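Poly(A) ribonuclease POP2 (Saccharomyces cerevisiae, PDB 1UOC) degrades poly(A) tails of mRNA from the 3' end as a probable catalytic subunit of the CCR4-NOT deadenylase complex, represented here by its RNase domain. Local coordinates at residues Y66-R70 and P180-F186; Q80-S84 and T247-L252; P5-P9 and L236-F241; F15-W20 and P97-N103. All coordinates share one frame; numbering follows the deposited sequence.

Contact 1: residues Y66-R70 and P180-F186; sequences YQTMR and PNNKEDF
The ring of Tyr66, on helix 61-73, lies across the first turn of helix 183-193, whose N-cap is Asn182; the side of one helix thus packs against the N-terminus of another on the outer part of the RNase domain. With CG anti to the backbone N (chi1 161°), the side chain reaches out from its own helix. Its CB comes within 4.2 Å of Lys183 CG, and from CG outward the ring takes Lys183 CB over one face in a CH-pi contact, 4.1 Å from CB to the Tyr66 centroid. Farther out the same face meets backbone, CE2 being 3.1 Å from Lys183 N, while CE1 touches Phe186 CB at 4.0 Å. A flat ring suits this place because it can lie against the Asn182-Lys183 peptide and Lys183 CB together, which a branched chain could not cover so evenly. At the tip OH stands 2.9 Å from Asn182 N. The end of Lys183 leads away to a salt bridge with Glu187. One turn further along helix 61-73, Met69 SD makes an oblique Met-aromatic contact with the Phe186 ring. Arg70, long enough to bend at chi2 and chi3, sends NH2 to Asn181 O at 3.2 Å; the carbonyl oxygen lies close to the guanidinium plane, but the donor stands above the carbonyl plane.

Contact 2: residues Q80-S84 and T247-L252; sequences QLGLS and TGGQSL
Thr247 opens helix 247-264 against strand 77-86, its methyl CG2 3.8 Å from Gly82 N and its OG1 3.6 Å from Gln80 CB. Because CG2 is anti to the backbone N while OG1 sits beside it, the branched residue turns carbon to the strand backbone and oxygen to Gln80. A small beta-branched side chain suits so narrow an interface. Next comes Gly248, where the backbones nearly meet: its CA is 4.1 Å from Gly82 CA. Glycine is needed at Gly82, since any CB there would run into Thr247 O and Gly248 CA. Farther along, Gln250 turns its amide away from the strand, with NE2 bonded to Phe244 O, and Ser251 comes back to it. The serine OG lies between backbone N and carbonyl carbon (chi1 67°), from where it gives a bond to Gly248 O at 2.8 Å, in the carbonyl plane and on a lone pair; Leu252 N is that oxygen's second donor. OG also rests 3.5 Å from Gly82 C. Losing the hydroxyl to an alanine here would probably cost Gly248 O one of its two donors and open a gap beside Gly82. Leu252 CD1 finally reaches Ser84 OG at 3.9 Å, an atom tied to Thr99 OG1. The axes of segments 80-84 and 247-252 pass at 6.3 Å, 32° apart: a helix laid closely on the central sheet of a DEDD nuclease, carrying Gln250, which with Ser44 and Glu46 of strand 40-48 is predicted to bind the catalytic divalent metal.

Contact 3: residues P5-P9 and L236-F241; sequences PIFLP and LGLPRF
Phe7 docks on the Schellman motif that ends helix 229-235, giving its backbone N-H to Gly237 O. The bond measures 2.6 Å and is fairly straight, 162° at the hydrogen, though the donor is tilted from the carbonyl plane. This is the tight part of the contact. Gly237, the first residue to leave the helix, has the positive phi (76°) of the Schellman motif, and it lies so near the N-terminal strip that a CB would collide with Pro5 O; its CA instead offers a hydrogen to that oxygen at 3.5 Å. Pro239, which has no N-H to offer, turns CD to Phe7 O at 3.4 Å. The Phe7 side chain runs alongside that of Leu238, both pointing the same way, and CD2 of the ring meets CD2 of the leucine at 3.5 Å. Its torsion, with CG anti to the backbone N (chi1 174°), carries the ring inward to Gln260 of helix 247-264, while Pro9 CG sits over one face toward the rim and also touches Leu238 CD2 at 3.9 Å. A large apolar residue therefore suits this place, and an alanine at Phe7 would probably open a gap beside Leu238 and Gln260 and weaken the hold of the N-terminal strip. Outward the contact becomes sparse and exposed. Ile6 points away from the turn, and its CG2 comes no nearer to Pro239 CG than 4.3 Å. At the exposed end Leu8 and Phe241 cross at about a right angle, meeting through a single carbon: Leu8 CD1 at the ring edge, 3.6 Å from Phe241 CE1.

Contact 4: residues F15-W20 and P97-N103; sequences FVRDVW and PSTWQFN
Arg17 O is approached by two groups of the neighbouring strand: Gln101 N donates to it at 2.9 Å, and Trp100 CA brings a C-H to 3.3 Å. Around this atom the parallel register continues with Arg17 N to Thr99 O, Val19 N to Gln101 O and Asn103 N to Val19 O, so Arg17 and Val19 each use both backbone polar groups. Where the pairing starts, a water accepts from Ser98 N and donates to Phe15 O. On the face carrying Arg17, Val19, Trp100 and Phe102, branched Val19 wedges between two rings: CG2 meets the edge of Trp100 at CD1, 3.7 Å away, and also lies over the face of Phe102. Helix 24-34 covers this side. The Arg17 chain, bent at chi2 and chi3, folds its guanidinium over Pro97, whose CG lies over one face of it and whose CD is 3.3 Å from NH2. Glu27 ties the two strands together, with one carboxylate oxygen in a salt bridge to Arg17 NE and the other accepting from Trp100 NE1. At the far end Trp20 lays its six-membered ring on Asn103, the CB standing 3.6 Å from the centroid in a CH-pi contact. Strand 17-19 thus adds a parallel outer strand to strand 99-103, at the edge of the mixed sheet that forms the RNase H-like core of DEDD nucleases.

Overall arrangement
Contact 2 is the buried core, where a glycine and small hydroxyl residues let a helix lie close on the sheet beside the predicted metal site. Contact 4 adjoins it: strands 77-86 and 99-103 are neighbours, joined through Leu81 O and Phe102 N. Regular backbone bonds rule there, with bulky rings turned to the covering helix. Contacts 1 and 3 lie farther out, about 37 Å apart between centres on opposite sides of the chain's centre. Contact 1, partly buried, joins two helices through an aromatic ring; contact 3, at the surface, fastens the N-terminal strip to the turn preceding helix 247-264, the helix of contact 2.

Contact 1: residues Y66-R70 and P180-F186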
# COMPACT_ATOMS: atom_id res chain seq x y z
N TYR A 66 4.03 3.25 -17.43
CA TYR A 66 2.67 3.76 -17.35
C TYR A 66 1.74 3.08 -18.37
O TYR A 66 0.60 2.75 -18.04
CB TYR A 66 2.65 5.27 -17.58
CG TYR A 66 1.28 5.77 -17.95
CD1 TYR A 66 0.23 5.73 -17.04
CD2 TYR A 66 1.00 6.17 -19.26
CE1 TYR A 66 -1.08 6.06 -17.42
CE2 TYR A 66 -0.29 6.51 -19.65
CZ TYR A 66 -1.33 6.44 -18.73
OH TYR A 66 -2.61 6.74 -19.14
N GLN A 67 2.23 2.89 -19.59
CA GLN A 67 1.43 2.25 -20.63
C GLN A 67 1.19 0.77 -20.35
O GLN A 67 0.15 0.23 -20.71
CB GLN A 67 2.11 2.40 -22.00
CG GLN A 67 1.76 3.69 -22.72
CD GLN A 67 0.26 3.83 -22.94
OE1 GLN A 67 -0.23 4.89 -23.34
NE2 GLN A 67 -0.48 2.74 -22.69
N THR A 68 2.16 0.14 -19.71
CA THR A 68 2.07 -1.27 -19.35
C THR A 68 1.01 -1.40 -18.27
O THR A 68 0.23 -2.35 -18.25
CB THR A 68 3.41 -1.78 -18.79
OG1 THR A 68 4.42 -1.71 -19.80
CG2 THR A 68 3.28 -3.21 -18.29
N MET A 69 1.01 -0.43 -17.37
CA MET A 69 0.06 -0.43 -16.26
C MET A 69 -1.35 -0.11 -16.72
O MET A 69 -2.31 -0.74 -16.28
CB MET A 69 0.52 0.56 -15.19
CG MET A 69 -0.43 0.68 -14.01
SD MET A 69 -1.24 2.28 -13.96
CE MET A 69 -2.66 2.01 -14.94
N ARG A 70 -1.48 0.85 -17.62
CA ARG A 70 -2.80 1.25 -18.13
C ARG A 70 -3.45 0.13 -18.92
O ARG A 70 -4.66 -0.05 -18.88
CB ARG A 70 -2.67 2.51 -19.00
CG ARG A 70 -3.98 3.22 -19.29
CD ARG A 70 -4.68 2.65 -20.52
NE ARG A 70 -3.91 2.86 -21.74
CZ ARG A 70 -3.53 4.05 -22.19
NH1 ARG A 70 -2.82 4.14 -23.32
NH2 ARG A 70 -3.84 5.16 -21.53
N PRO A 180 -7.75 7.53 -16.61
CA PRO A 180 -7.15 8.60 -17.41
C PRO A 180 -6.59 8.02 -18.71
O PRO A 180 -6.54 6.80 -18.88
CB PRO A 180 -6.07 9.15 -16.49
CG PRO A 180 -6.73 9.04 -15.15
CD PRO A 180 -7.33 7.64 -15.20
N ASN A 181 -6.17 8.89 -19.62
CA ASN A 181 -5.67 8.44 -20.91
C ASN A 181 -4.18 8.65 -21.16
O ASN A 181 -3.65 8.25 -22.20
CB ASN A 181 -6.48 9.14 -22.01
CG ASN A 181 -6.57 8.31 -23.27
OD1 ASN A 181 -5.58 8.12 -23.97
ND2 ASN A 181 -7.77 7.80 -23.56
N ASN A 182 -3.49 9.27 -20.21
CA ASN A 182 -2.07 9.52 -20.35
C ASN A 182 -1.42 9.76 -18.99
O ASN A 182 -2.08 10.19 -18.05
CB ASN A 182 -1.82 10.72 -21.26
CG ASN A 182 -2.53 11.97 -20.77
OD1 ASN A 182 -3.74 12.10 -20.91
ND2 ASN A 182 -1.77 12.90 -20.19
N LYS A 183 -0.12 9.48 -18.92
CA LYS A 183 0.66 9.64 -17.69
C LYS A 183 0.35 10.96 -16.97
O LYS A 183 0.04 10.97 -15.78
CB LYS A 183 2.16 9.59 -18.03
CG LYS A 183 3.06 9.35 -16.83
CD LYS A 183 4.52 9.46 -17.20
CE LYS A 183 5.01 10.91 -17.14
NZ LYS A 183 5.09 11.42 -15.73
N GLU A 184 0.42 12.05 -17.71
CA GLU A 184 0.18 13.39 -17.18
C GLU A 184 -1.17 13.52 -16.45
O GLU A 184 -1.21 14.00 -15.32
CB GLU A 184 0.26 14.40 -18.33
CG GLU A 184 1.06 13.89 -19.55
CD GLU A 184 2.51 13.52 -19.21
OE1 GLU A 184 3.13 12.77 -20.01
OE2 GLU A 184 3.02 13.98 -18.17
N ASP A 185 -2.25 13.08 -17.09
CA ASP A 185 -3.58 13.16 -16.48
C ASP A 185 -3.72 12.18 -15.31
O ASP A 185 -4.48 12.42 -14.37
CB ASP A 185 -4.67 12.88 -17.52
CG ASP A 185 -4.64 13.87 -18.69
OD1 ASP A 185 -5.60 13.88 -19.48
OD2 ASP A 185 -3.65 14.63 -18.82
N PHE A 186 -2.99 11.07 -15.39
CA PHE A 186 -3.01 10.07 -14.34
C PHE A 186 -2.43 10.71 -13.08
O PHE A 186 -3.02 10.66 -12.00
CB PHE A 186 -2.16 8.87 -14.76
CG PHE A 186 -1.85 7.90 -13.65
CD1 PHE A 186 -2.87 7.19 -13.03
CD2 PHE A 186 -0.54 7.67 -13.26
CE1 PHE A 186 -2.57 6.24 -12.04
CE2 PHE A 186 -0.23 6.73 -12.28
CZ PHE A 186 -1.25 6.01 -11.67

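Contact 2: residues Q80-S84 and T247-L252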
# COMPACT_ATOMS: atom_id res chain seq x y z
N GLN A 80 -6.79 -9.22 -2.58
CA GLN A 80 -6.49 -8.74 -1.23
C GLN A 80 -5.87 -7.34 -1.27
O GLN A 80 -5.23 -6.95 -2.25
CB GLN A 80 -5.52 -9.68 -0.51
CG GLN A 80 -6.17 -10.91 0.10
CD GLN A 80 -5.16 -11.85 0.74
OE1 GLN A 80 -5.53 -12.71 1.54
NE2 GLN A 80 -3.89 -11.70 0.38
N LEU A 81 -6.08 -6.60 -0.19
CA LEU A 81 -5.53 -5.26 -0.06
C LEU A 81 -5.32 -4.96 1.41
O LEU A 81 -6.20 -5.17 2.23
CB LEU A 81 -6.48 -4.24 -0.71
CG LEU A 81 -6.07 -2.77 -0.74
CD1 LEU A 81 -6.87 -2.05 -1.82
CD2 LEU A 81 -6.31 -2.11 0.62
N GLY A 82 -4.13 -4.47 1.75
CA GLY A 82 -3.84 -4.14 3.13
C GLY A 82 -3.69 -2.65 3.40
O GLY A 82 -3.23 -1.90 2.54
N LEU A 83 -4.13 -2.21 4.58
CA LEU A 83 -4.01 -0.82 4.99
C LEU A 83 -3.51 -0.84 6.43
O LEU A 83 -4.00 -1.59 7.25
CB LEU A 83 -5.35 -0.08 4.97
CG LEU A 83 -6.01 0.28 3.64
CD1 LEU A 83 -7.27 1.10 3.93
CD2 LEU A 83 -5.04 1.07 2.76
N SER A 84 -2.51 -0.02 6.71
CA SER A 84 -1.98 0.06 8.06
C SER A 84 -1.93 1.54 8.43
O SER A 84 -1.63 2.39 7.58
CB SER A 84 -0.57 -0.55 8.11
OG SER A 84 -0.23 -0.89 9.43
N THR A 247 -0.68 -10.07 2.67
CA THR A 247 -0.90 -8.75 2.07
C THR A 247 -1.06 -7.68 3.16
O THR A 247 -0.52 -6.58 3.04
CB THR A 247 -2.14 -8.79 1.16
OG1 THR A 247 -1.98 -9.86 0.21
CG2 THR A 247 -2.31 -7.46 0.40
N GLY A 248 -1.78 -8.02 4.22
CA GLY A 248 -1.95 -7.07 5.32
C GLY A 248 -0.60 -6.84 5.97
O GLY A 248 -0.23 -5.70 6.24
N GLY A 249 0.14 -7.92 6.19
CA GLY A 249 1.45 -7.82 6.80
C GLY A 249 2.39 -6.94 6.01
O GLY A 249 3.23 -6.23 6.58
N GLN A 250 2.25 -6.97 4.68
CA GLN A 250 3.08 -6.16 3.81
C GLN A 250 2.83 -4.66 4.02
O GLN A 250 3.77 -3.88 4.06
CB GLN A 250 2.81 -6.51 2.34
CG GLN A 250 3.46 -7.80 1.86
CD GLN A 250 4.97 -7.69 1.75
OE1 GLN A 250 5.49 -6.94 0.91
NE2 GLN A 250 5.69 -8.42 2.60
N SER A 251 1.57 -4.27 4.16
CA SER A 251 1.28 -2.85 4.37
C SER A 251 1.88 -2.49 5.72
O SER A 251 2.45 -1.42 5.89
CB SER A 251 -0.24 -2.56 4.35
OG SER A 251 -0.92 -3.15 5.45
N LEU A 252 1.77 -3.40 6.67
CA LEU A 252 2.32 -3.19 8.00
C LEU A 252 3.85 -3.02 7.97
O LEU A 252 4.40 -2.11 8.58
CB LEU A 252 1.94 -4.36 8.92
CG LEU A 252 2.65 -4.42 10.27
CD1 LEU A 252 2.46 -3.12 11.05
CD2 LEU A 252 2.12 -5.62 11.06

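Contact 3: residues P5-P9 and L236-F241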
# COMPACT_ATOMS: atom_id res chain seq x y z
N PRO A 5 21.23 -3.52 14.54
CA PRO A 5 20.47 -3.61 15.79
C PRO A 5 19.09 -4.20 15.52
O PRO A 5 18.51 -3.93 14.47
CB PRO A 5 20.39 -2.15 16.25
CG PRO A 5 21.66 -1.55 15.69
CD PRO A 5 21.71 -2.15 14.30
N ILE A 6 18.56 -5.00 16.43
CA ILE A 6 17.24 -5.57 16.22
C ILE A 6 16.20 -4.49 16.49
O ILE A 6 16.33 -3.70 17.43
CB ILE A 6 16.92 -6.74 17.17
CG1 ILE A 6 17.84 -7.92 16.88
CG2 ILE A 6 15.47 -7.15 17.00
CD1 ILE A 6 17.50 -9.15 17.68
N PHE A 7 15.18 -4.44 15.64
CA PHE A 7 14.11 -3.48 15.80
C PHE A 7 12.83 -4.27 15.97
O PHE A 7 12.28 -4.80 15.00
CB PHE A 7 14.02 -2.56 14.59
CG PHE A 7 12.85 -1.61 14.62
CD1 PHE A 7 12.52 -0.93 15.79
CD2 PHE A 7 12.08 -1.40 13.48
CE1 PHE A 7 11.44 -0.05 15.82
CE2 PHE A 7 10.99 -0.52 13.50
CZ PHE A 7 10.67 0.15 14.67
N LEU A 8 12.37 -4.38 17.22
CA LEU A 8 11.16 -5.11 17.53
C LEU A 8 10.08 -4.18 18.06
O LEU A 8 10.12 -3.76 19.21
CB LEU A 8 11.45 -6.20 18.56
CG LEU A 8 10.28 -7.11 18.97
CD1 LEU A 8 9.63 -7.71 17.73
CD2 LEU A 8 10.79 -8.21 19.90
N PRO A 9 9.09 -3.86 17.22
CA PRO A 9 7.99 -2.98 17.60
C PRO A 9 7.17 -3.62 18.70
O PRO A 9 7.22 -4.84 18.88
CB PRO A 9 7.17 -2.87 16.31
CG PRO A 9 8.13 -3.23 15.23
CD PRO A 9 8.91 -4.35 15.85
N LEU A 236 16.96 -2.51 8.60
CA LEU A 236 16.45 -1.77 9.74
C LEU A 236 16.37 -2.71 10.93
O LEU A 236 16.04 -2.31 12.05
CB LEU A 236 15.07 -1.18 9.43
CG LEU A 236 15.09 0.01 8.47
CD1 LEU A 236 13.71 0.24 7.89
CD2 LEU A 236 15.60 1.23 9.21
N GLY A 237 16.67 -3.98 10.67
CA GLY A 237 16.65 -4.98 11.72
C GLY A 237 15.30 -5.48 12.18
O GLY A 237 15.11 -5.71 13.38
N LEU A 238 14.36 -5.63 11.26
CA LEU A 238 13.02 -6.13 11.59
C LEU A 238 13.00 -7.64 11.38
O LEU A 238 13.30 -8.13 10.29
CB LEU A 238 11.97 -5.47 10.71
CG LEU A 238 11.48 -4.08 11.13
CD1 LEU A 238 11.02 -3.34 9.89
CD2 LEU A 238 10.36 -4.21 12.17
N PRO A 239 12.63 -8.41 12.42
CA PRO A 239 12.57 -9.87 12.32
C PRO A 239 11.66 -10.32 11.19
O PRO A 239 10.67 -9.67 10.89
CB PRO A 239 12.04 -10.29 13.69
CG PRO A 239 12.61 -9.25 14.58
CD PRO A 239 12.35 -7.98 13.80
N ARG A 240 11.99 -11.45 10.58
CA ARG A 240 11.19 -11.99 9.50
C ARG A 240 9.94 -12.68 10.02
O ARG A 240 9.73 -13.86 9.75
CB ARG A 240 11.99 -13.01 8.68
CG ARG A 240 12.52 -12.48 7.36
CD ARG A 240 13.78 -11.68 7.54
NE ARG A 240 14.36 -11.23 6.27
CZ ARG A 240 14.47 -11.97 5.17
NH1 ARG A 240 14.04 -13.23 5.15
NH2 ARG A 240 15.06 -11.47 4.09
N PHE A 241 9.10 -11.96 10.77
CA PHE A 241 7.86 -12.57 11.26
C PHE A 241 7.03 -12.99 10.04
O PHE A 241 6.98 -12.27 9.03
CB PHE A 241 7.06 -11.60 12.12
CG PHE A 241 7.64 -11.37 13.49
CD1 PHE A 241 8.26 -10.17 13.81
CD2 PHE A 241 7.55 -12.35 14.46
CE1 PHE A 241 8.77 -9.95 15.09
CE2 PHE A 241 8.06 -12.14 15.75
CZ PHE A 241 8.67 -10.94 16.06

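Contact 4: residues F15-W20 and P97-N103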
# COMPACT_ATOMS: atom_id res chain seq x y z
N PHE A 15 -0.34 -7.19 14.62
CA PHE A 15 -1.60 -7.92 14.54
C PHE A 15 -2.36 -7.39 13.33
O PHE A 15 -2.52 -6.18 13.19
CB PHE A 15 -2.42 -7.69 15.81
CG PHE A 15 -3.84 -8.16 15.71
CD1 PHE A 15 -4.13 -9.52 15.68
CD2 PHE A 15 -4.88 -7.25 15.58
CE1 PHE A 15 -5.44 -9.98 15.53
CE2 PHE A 15 -6.21 -7.69 15.43
CZ PHE A 15 -6.49 -9.05 15.40
N VAL A 16 -2.82 -8.29 12.46
CA VAL A 16 -3.57 -7.91 11.26
C VAL A 16 -5.03 -8.36 11.35
O VAL A 16 -5.30 -9.56 11.46
CB VAL A 16 -2.97 -8.54 9.99
CG1 VAL A 16 -3.79 -8.14 8.78
CG2 VAL A 16 -1.52 -8.12 9.82
N ARG A 17 -5.97 -7.42 11.29
CA ARG A 17 -7.37 -7.80 11.35
C ARG A 17 -7.85 -8.12 9.95
O ARG A 17 -7.71 -7.30 9.04
CB ARG A 17 -8.24 -6.68 11.91
CG ARG A 17 -9.74 -6.93 11.72
CD ARG A 17 -10.35 -7.64 12.92
NE ARG A 17 -10.71 -6.70 13.97
CZ ARG A 17 -10.43 -6.86 15.26
NH1 ARG A 17 -9.79 -7.95 15.67
NH2 ARG A 17 -10.79 -5.94 16.15
N ASP A 18 -8.41 -9.32 9.78
CA ASP A 18 -8.94 -9.74 8.50
C ASP A 18 -10.31 -9.12 8.35
O ASP A 18 -11.09 -9.06 9.31
CB ASP A 18 -9.06 -11.26 8.43
CG ASP A 18 -7.89 -11.91 7.73
OD1 ASP A 18 -7.71 -11.67 6.52
OD2 ASP A 18 -7.15 -12.66 8.40
N VAL A 19 -10.60 -8.64 7.14
CA VAL A 19 -11.89 -8.03 6.87
C VAL A 19 -12.56 -8.78 5.72
O VAL A 19 -11.92 -9.10 4.72
CB VAL A 19 -11.74 -6.53 6.49
CG1 VAL A 19 -13.11 -5.86 6.48
CG2 VAL A 19 -10.81 -5.83 7.48
N TRP A 20 -13.84 -9.09 5.91
CA TRP A 20 -14.66 -9.78 4.93
C TRP A 20 -15.91 -8.94 4.82
O TRP A 20 -15.96 -7.85 5.39
CB TRP A 20 -14.99 -11.21 5.39
CG TRP A 20 -13.76 -12.02 5.67
CD1 TRP A 20 -13.06 -12.06 6.84
CD2 TRP A 20 -13.02 -12.80 4.73
NE1 TRP A 20 -11.93 -12.82 6.69
CE2 TRP A 20 -11.88 -13.29 5.41
CE3 TRP A 20 -13.20 -13.14 3.39
CZ2 TRP A 20 -10.92 -14.09 4.79
CZ3 TRP A 20 -12.25 -13.94 2.76
CH2 TRP A 20 -11.13 -14.41 3.46
N PRO A 97 -7.04 -3.23 16.51
CA PRO A 97 -6.29 -3.37 15.26
C PRO A 97 -5.83 -2.04 14.65
O PRO A 97 -6.52 -1.02 14.72
CB PRO A 97 -7.27 -4.10 14.35
CG PRO A 97 -8.58 -3.49 14.78
CD PRO A 97 -8.46 -3.55 16.29
N SER A 98 -4.66 -2.09 14.03
CA SER A 98 -4.06 -0.93 13.40
C SER A 98 -3.66 -1.30 11.95
O SER A 98 -3.10 -0.50 11.21
CB SER A 98 -2.83 -0.55 14.21
OG SER A 98 -2.45 0.76 13.93
N THR A 99 -3.94 -2.54 11.58
CA THR A 99 -3.64 -3.03 10.24
C THR A 99 -4.79 -3.91 9.81
O THR A 99 -5.29 -4.71 10.59
CB THR A 99 -2.33 -3.85 10.21
OG1 THR A 99 -1.24 -3.01 10.59
CG2 THR A 99 -2.05 -4.36 8.78
N TRP A 100 -5.21 -3.76 8.56
CA TRP A 100 -6.33 -4.51 8.04
C TRP A 100 -5.96 -5.18 6.74
O TRP A 100 -5.13 -4.67 5.98
CB TRP A 100 -7.50 -3.56 7.77
CG TRP A 100 -8.09 -2.93 9.01
CD1 TRP A 100 -9.13 -3.41 9.75
CD2 TRP A 100 -7.61 -1.76 9.69
NE1 TRP A 100 -9.33 -2.61 10.85
CE2 TRP A 100 -8.41 -1.60 10.84
CE3 TRP A 100 -6.58 -0.84 9.43
CZ2 TRP A 100 -8.21 -0.54 11.74
CZ3 TRP A 100 -6.39 0.20 10.33
CH2 TRP A 100 -7.20 0.34 11.47
N GLN A 101 -6.58 -6.33 6.50
CA GLN A 101 -6.38 -7.05 5.26
C GLN A 101 -7.77 -7.27 4.71
O GLN A 101 -8.51 -8.12 5.20
CB GLN A 101 -5.70 -8.40 5.46
CG GLN A 101 -5.42 -9.09 4.11
CD GLN A 101 -4.61 -10.36 4.24
OE1 GLN A 101 -5.14 -11.42 4.55
NE2 GLN A 101 -3.32 -10.26 4.01
N PHE A 102 -8.13 -6.49 3.70
CA PHE A 102 -9.43 -6.62 3.08
C PHE A 102 -9.38 -7.74 2.05
O PHE A 102 -8.52 -7.77 1.18
CB PHE A 102 -9.82 -5.30 2.42
CG PHE A 102 -9.90 -4.13 3.37
CD1 PHE A 102 -8.76 -3.39 3.69
CD2 PHE A 102 -11.11 -3.78 3.96
CE1 PHE A 102 -8.83 -2.31 4.58
CE2 PHE A 102 -11.19 -2.70 4.85
CZ PHE A 102 -10.04 -1.97 5.16
N ASN A 103 -10.33 -8.67 2.15
CA ASN A 103 -10.39 -9.81 1.23
C ASN A 103 -11.58 -9.59 0.29
O ASN A 103 -12.71 -9.42 0.74
CB ASN A 103 -10.53 -11.10 2.04
CG ASN A 103 -9.38 -11.30 3.03
OD1 ASN A 103 -9.50 -10.97 4.21
ND2 ASN A 103 -8.27 -11.82 2.54
O HOH W 1 -2.84 -3.84 14.61